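Local coordinates for adenylate kinase (Desulfovibrio gigas, PDB 2XB4), which probably catalyses the reversible transfer of the terminal phosphate of ATP to AMP, yielding two ADP, and binds a zinc ion in this structure, at residues A[7-12]-A[171-176]; A[32-37]-A[69-74]. All blocks are in the same frame, centred on the assembly; numbering follows the deposited sequence.

Contact 1 of 2, residues A[7-12]-A[171-176]; sequences GPNGSG and NKRHDI. With SRT (S,R meso-tartaric acid), chain C.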
loop_
_atom_site.group_PDB
_atom_site.type_symbol
_atom_site.label_atom_id
_atom_site.label_comp_id
_atom_site.label_asym_id
_atom_site.label_seq_id
_atom_site.Cartn_x
_atom_site.Cartn_y
_atom_site.Cartn_z
ATOM N N GLY A 7 -11.730 -15.347 19.121
ATOM C CA GLY A 7 -10.594 -15.959 18.405
ATOM C C GLY A 7 -9.536 -14.874 18.130
ATOM O O GLY A 7 -9.888 -13.667 18.110
ATOM N N PRO A 8 -8.277 -15.277 17.923
ATOM C CA PRO A 8 -7.175 -14.323 17.744
ATOM C C PRO A 8 -7.209 -13.819 16.301
ATOM O O PRO A 8 -7.844 -14.473 15.438
ATOM C CB PRO A 8 -5.920 -15.193 17.855
ATOM C CG PRO A 8 -6.356 -16.593 17.469
ATOM C CD PRO A 8 -7.821 -16.690 17.988
ATOM N N ASN A 9 -6.503 -12.731 16.036
ATOM C CA ASN A 9 -6.220 -12.398 14.640
ATOM C C ASN A 9 -5.510 -13.555 13.940
ATOM O O ASN A 9 -4.640 -14.187 14.556
ATOM C CB ASN A 9 -5.346 -11.127 14.584
ATOM C CG ASN A 9 -6.177 -9.821 14.932
ATOM O OD1 ASN A 9 -7.440 -9.790 14.960
ATOM N ND2 ASN A 9 -5.483 -8.783 15.146
ATOM N N GLY A 10 -5.872 -13.893 12.699
ATOM C CA GLY A 10 -5.230 -15.030 12.010
ATOM C C GLY A 10 -6.095 -16.309 12.065
ATOM O O GLY A 10 -5.747 -17.342 11.453
ATOM N N SER A 11 -7.224 -16.278 12.755
ATOM C CA SER A 11 -8.075 -17.505 12.955
ATOM C C SER A 11 -9.313 -17.569 12.035
ATOM O O SER A 11 -10.108 -18.512 12.149
ATOM C CB SER A 11 -8.589 -17.643 14.413
ATOM O OG SER A 11 -9.488 -16.596 14.773
ATOM N N GLY A 12 -9.535 -16.572 11.165
ATOM C CA GLY A 12 -10.723 -16.633 10.246
ATOM C C GLY A 12 -12.044 -16.354 10.977
ATOM O O GLY A 12 -13.114 -16.720 10.502
ATOM N N ASN A 171 2.182 -8.938 17.370
ATOM C CA ASN A 171 2.548 -9.435 18.704
ATOM C C ASN A 171 1.862 -8.729 19.865
ATOM O O ASN A 171 1.523 -9.365 20.859
ATOM C CB ASN A 171 4.065 -9.444 18.907
ATOM C CG ASN A 171 4.733 -10.595 18.153
ATOM O OD1 ASN A 171 4.174 -11.680 18.080
ATOM N ND2 ASN A 171 5.970 -10.385 17.714
ATOM N N LYS A 172 1.633 -7.432 19.762
ATOM C CA LYS A 172 0.964 -6.773 20.839
ATOM C C LYS A 172 -0.524 -7.196 20.872
ATOM O O LYS A 172 -1.036 -7.360 21.973
ATOM C CB LYS A 172 1.017 -5.279 20.647
ATOM C CG LYS A 172 2.516 -4.792 20.962
ATOM C CD LYS A 172 2.658 -3.387 20.589
ATOM C CE LYS A 172 3.947 -2.848 21.218
ATOM N NZ LYS A 172 3.618 -1.423 21.456
ATOM N N ARG A 173 -1.189 -7.445 19.719
ATOM C CA ARG A 173 -2.568 -7.941 19.806
ATOM C C ARG A 173 -2.600 -9.398 20.342
ATOM O O ARG A 173 -3.518 -9.745 21.112
ATOM C CB ARG A 173 -3.304 -7.874 18.454
ATOM C CG ARG A 173 -3.502 -6.430 17.909
ATOM C CD ARG A 173 -4.165 -6.477 16.535
ATOM N NE ARG A 173 -3.872 -5.231 15.878
ATOM C CZ ARG A 173 -2.986 -4.982 14.881
ATOM N NH1 ARG A 173 -2.272 -5.922 14.186
ATOM N NH2 ARG A 173 -2.895 -3.706 14.509
ATOM N N HIS A 174 -1.603 -10.224 19.957
ATOM C CA HIS A 174 -1.568 -11.640 20.450
ATOM C C HIS A 174 -1.184 -11.728 21.930
ATOM O O HIS A 174 -1.728 -12.614 22.709
ATOM C CB HIS A 174 -0.598 -12.452 19.578
ATOM C CG HIS A 174 -1.200 -12.925 18.283
ATOM N ND1 HIS A 174 -0.445 -13.484 17.273
ATOM C CD2 HIS A 174 -2.483 -12.961 17.848
ATOM C CE1 HIS A 174 -1.226 -13.781 16.235
ATOM N NE2 HIS A 174 -2.468 -13.450 16.552
ATOM N N ASP A 175 -0.318 -10.805 22.374
ATOM C CA ASP A 175 -0.081 -10.607 23.800
ATOM C C ASP A 175 -1.335 -10.484 24.600
ATOM O O ASP A 175 -1.494 -11.187 25.611
ATOM C CB ASP A 175 0.845 -9.411 24.091
ATOM C CG ASP A 175 2.323 -9.716 23.780
ATOM O OD1 ASP A 175 2.713 -10.868 23.463
ATOM O OD2 ASP A 175 3.093 -8.765 23.848
ATOM N N ILE A 176 -2.289 -9.680 24.136
ATOM C CA ILE A 176 -3.498 -9.533 24.885
ATOM C C ILE A 176 -4.357 -10.789 24.690
ATOM O O ILE A 176 -4.891 -11.325 25.655
ATOM C CB ILE A 176 -4.293 -8.296 24.416
ATOM C CG1 ILE A 176 -3.495 -7.021 24.801
ATOM C CG2 ILE A 176 -5.738 -8.266 25.052
ATOM C CD1 ILE A 176 -3.910 -5.763 23.829
HETATM O O1 SRT C . -7.705 -14.182 10.017
HETATM O O11 SRT C . -9.806 -13.648 9.363
HETATM C C1 SRT C . -8.774 -13.517 10.073
HETATM C C2 SRT C . -8.756 -12.715 11.301
HETATM O O2 SRT C . -7.684 -11.823 11.534
HETATM C C3 SRT C . -9.991 -12.683 12.129
HETATM O O3 SRT C . -9.491 -13.849 12.835
HETATM C C4 SRT C . -10.035 -11.551 13.066
HETATM O O4 SRT C . -10.553 -10.503 12.650
HETATM O O41 SRT C . -9.566 -11.713 14.198
#

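Contact 2 of 2, residues A[32-37]-A[69-74]; sequences GGIFRE and LETLES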
loop_
_atom_site.group_PDB
_atom_site.type_symbol
_atom_site.label_atom_id
_atom_site.label_comp_id
_atom_site.label_asym_id
_atom_site.label_seq_id
_atom_site.Cartn_x
_atom_site.Cartn_y
_atom_site.Cartn_z
ATOM N N GLY A 32 -16.461 -2.298 17.724
ATOM C CA GLY A 32 -16.350 -1.014 17.000
ATOM C C GLY A 32 -17.649 -0.331 16.626
ATOM O O GLY A 32 -17.811 0.860 16.814
ATOM N N GLY A 33 -18.609 -1.072 16.116
ATOM C CA GLY A 33 -19.943 -0.561 15.778
ATOM C C GLY A 33 -20.750 -0.095 16.974
ATOM O O GLY A 33 -21.492 0.885 16.883
ATOM N N ILE A 34 -20.570 -0.746 18.129
ATOM C CA ILE A 34 -21.222 -0.232 19.378
ATOM C C ILE A 34 -20.828 1.249 19.581
ATOM O O ILE A 34 -21.679 2.141 19.780
ATOM C CB ILE A 34 -20.857 -1.093 20.579
ATOM C CG1 ILE A 34 -21.337 -2.550 20.360
ATOM C CG2 ILE A 34 -21.432 -0.479 21.895
ATOM C CD1 ILE A 34 -20.807 -3.607 21.400
ATOM N N PHE A 35 -19.521 1.548 19.547
ATOM C CA PHE A 35 -19.087 2.956 19.744
ATOM C C PHE A 35 -19.662 3.883 18.698
ATOM O O PHE A 35 -20.161 4.954 19.029
ATOM C CB PHE A 35 -17.537 3.086 19.851
ATOM C CG PHE A 35 -16.940 2.612 21.232
ATOM C CD1 PHE A 35 -17.524 1.553 21.970
ATOM C CD2 PHE A 35 -15.743 3.206 21.743
ATOM C CE1 PHE A 35 -16.972 1.099 23.208
ATOM C CE2 PHE A 35 -15.157 2.747 23.011
ATOM C CZ PHE A 35 -15.802 1.697 23.737
ATOM N N ARG A 36 -19.603 3.539 17.423
ATOM C CA ARG A 36 -20.226 4.422 16.429
ATOM C C ARG A 36 -21.711 4.716 16.679
ATOM O O ARG A 36 -22.152 5.852 16.462
ATOM C CB ARG A 36 -20.036 3.893 14.998
ATOM C CG ARG A 36 -18.675 4.181 14.406
ATOM C CD ARG A 36 -18.681 3.823 12.909
ATOM N NE ARG A 36 -19.106 2.438 12.683
ATOM C CZ ARG A 36 -18.320 1.348 12.839
ATOM N NH1 ARG A 36 -17.061 1.446 13.281
ATOM N NH2 ARG A 36 -18.796 0.153 12.565
ATOM N N GLU A 37 -22.503 3.709 17.048
ATOM C CA GLU A 37 -23.890 3.941 17.480
ATOM C C GLU A 37 -23.970 4.943 18.686
ATOM O O GLU A 37 -24.812 5.825 18.733
ATOM C CB GLU A 37 -24.578 2.600 17.895
ATOM C CG GLU A 37 -25.944 2.795 18.691
ATOM C CD GLU A 37 -26.674 1.493 19.156
ATOM O OE1 GLU A 37 -26.274 0.428 18.691
ATOM O OE2 GLU A 37 -27.623 1.530 19.989
ATOM N N LEU A 69 -24.827 -3.391 26.527
ATOM C CA LEU A 69 -26.184 -3.941 26.795
ATOM C C LEU A 69 -27.273 -3.163 26.049
ATOM O O LEU A 69 -28.260 -3.796 25.585
ATOM C CB LEU A 69 -26.519 -3.875 28.277
ATOM C CG LEU A 69 -26.198 -5.125 29.092
ATOM C CD1 LEU A 69 -27.348 -6.118 28.830
ATOM C CD2 LEU A 69 -24.779 -5.669 28.815
ATOM N N GLU A 70 -27.131 -1.824 25.932
ATOM C CA GLU A 70 -28.113 -1.035 25.205
ATOM C C GLU A 70 -28.174 -1.437 23.737
ATOM O O GLU A 70 -29.249 -1.436 23.127
ATOM C CB GLU A 70 -27.821 0.483 25.265
ATOM C CG GLU A 70 -28.189 1.028 26.629
ATOM C CD GLU A 70 -28.381 2.559 26.706
ATOM O OE1 GLU A 70 -28.024 3.353 25.758
ATOM O OE2 GLU A 70 -28.855 2.969 27.817
ATOM N N THR A 71 -27.013 -1.703 23.136
ATOM C CA THR A 71 -26.956 -2.162 21.734
ATOM C C THR A 71 -27.558 -3.541 21.544
ATOM O O THR A 71 -28.309 -3.802 20.592
ATOM C CB THR A 71 -25.450 -2.103 21.229
ATOM O OG1 THR A 71 -25.107 -0.701 21.267
ATOM C CG2 THR A 71 -25.327 -2.547 19.736
ATOM N N LEU A 72 -27.250 -4.434 22.469
ATOM C CA LEU A 72 -27.828 -5.797 22.440
ATOM C C LEU A 72 -29.355 -5.783 22.524
ATOM O O LEU A 72 -30.035 -6.550 21.829
ATOM C CB LEU A 72 -27.229 -6.619 23.555
ATOM C CG LEU A 72 -25.748 -6.965 23.487
ATOM C CD1 LEU A 72 -25.367 -7.756 24.800
ATOM C CD2 LEU A 72 -25.291 -7.719 22.159
ATOM N N GLU A 73 -29.892 -4.886 23.359
ATOM C CA GLU A 73 -31.348 -4.699 23.520
ATOM C C GLU A 73 -32.011 -4.132 22.291
ATOM O O GLU A 73 -33.161 -4.467 21.973
ATOM C CB GLU A 73 -31.658 -3.760 24.652
ATOM C CG GLU A 73 -31.524 -4.425 25.966
ATOM C CD GLU A 73 -31.804 -3.489 27.138
ATOM O OE1 GLU A 73 -31.518 -2.249 27.036
ATOM O OE2 GLU A 73 -32.327 -4.009 28.156
ATOM N N SER A 74 -31.294 -3.243 21.641
ATOM C CA SER A 74 -31.799 -2.442 20.540
ATOM C C SER A 74 -31.625 -3.189 19.169
ATOM O O SER A 74 -32.594 -3.384 18.445
ATOM C CB SER A 74 -31.015 -1.121 20.585
ATOM O OG SER A 74 -31.052 -0.467 19.348
#

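Contact 1 of 2, residues A[7-12]-A[171-176]
The carbonyl O of Pro-8, a residue whose CB meets His-174 NE2 across the contact at 4.1 Å, is gripped twice by Ser-11: OG donates to Pro-8 O at 2.8 Å in the carbonyl plane, and the backbone N of Ser-11 donates as well. These bonds close the type II turn from Pro-8 to Ser-11 in the P-loop. The carbonyl of Asn-9, within the same turn, takes the bond that crosses to the helix. The imidazole NE2 of His-174 donates to Asn-9 O at 3.0 Å, nearly straight with an N-H...O angle of 164°. The acceptor lies in the plane of the ring, at its edge, while NE2 approaches at a bent C=O...N angle of 135° and somewhat out of the carbonyl plane. A first torsion of -82° keeps CG of His-174 beside its own backbone N and sends the ring across to the loop. Next to this bond the side chain of Asn-9 lies against the aliphatic part of Arg-173, with the amide and guanidinium planes steeply inclined.

Tartrate sits in the turn's hollow: Gly-10 N donates to its O2 at 3.0 Å, and Gly-12 N makes a weak bond to O1. The predicted ATP-binding role of these residues suggests that tartrate mimics a nucleotide phosphate.

The loop follows strand 2-6 and leads into helix 13-24, with Gly-12 as N-cap. Helix 116-124 borders both partners, touching Asn-9 through Ile-123 and His-174 through Ala-119, while Tyr-178 packs edge-to-face with the imidazole beyond the end of helix 167-177.

Contact 2 of 2, residues A[32-37]-A[69-74]
A first torsion of 166° swings CG of Glu-37 to the far side from its backbone N, and with the chain extended beyond CG the carboxylate reaches over to Thr-71. The threonine meets it with a chi1 of -64°, which sets OG1 beside its own backbone N and turns both branches of the side chain toward helix 31-40. Thr-71 OG1 lies 3.0 Å from Glu-37 OE1, a weak hydrogen bond; Met-67 O and His-38 NE2 also lie in weak hydrogen-bonding range of OG1, and the proton cannot be assigned to one of them. The side chains of Glu-37 and Thr-71 run alongside one another with opposite headings, so that OE1 also comes to 3.3 Å from the methyl CG2 of Thr-71.

Ile-34, one turn before Glu-37, supplies the apolar half of the contact. Its CG2 approaches Thr-71 OG1 at 3.7 Å, and its CG1 lies 4.0 Å from Thr-71 CG2, the two side chains crossing at a slant. Farther along helix 61-75, OG of Ser-74 comes no closer than 4.0 Å to Glu-37 OE2, a loose approach at most.

The short axes run perpendicular to each other, at 90°, and 10.3 Å apart at their closest. Ile-29 of strand 27-30 touches both Ile-34 and Thr-71, and thus lines the angle between the helices. Helix 31-40 lies in the NMP region and carries Arg-36, predicted to bind AMP.

OE1 of Glu-37 is also salt-bridged to Lys-75 of helix 61-75. This salt bridge and the weak hydroxyl bond thus both join the helices, beside the Ile-34–Thr-71 patch, and the lysine's positive charge would be expected to stabilise an ionised carboxylate next to the buried threonine.

The two contacts lie on opposite sides of the centre of the chain, their centres about 23 Å apart and their nearest atoms about 12 Å apart. Along the chain the order is 7-12, 32-37, 69-74, 171-176, so both segments of contact 2 fall between those of contact 1. The parallel sheet relates them: contact 1 starts from the loop after the middle strand 2-6, whereas contact 2 borders an edge strand, 27-30. Contact 1 thus belongs to the phosphate-binding loop, and contact 2 joins the predicted NMP region to helix 61-75. Each includes a residue predicted to bind AMP, Arg-173 and Arg-36 respectively, consistent with a nucleotide site assembled from distant parts of the chain.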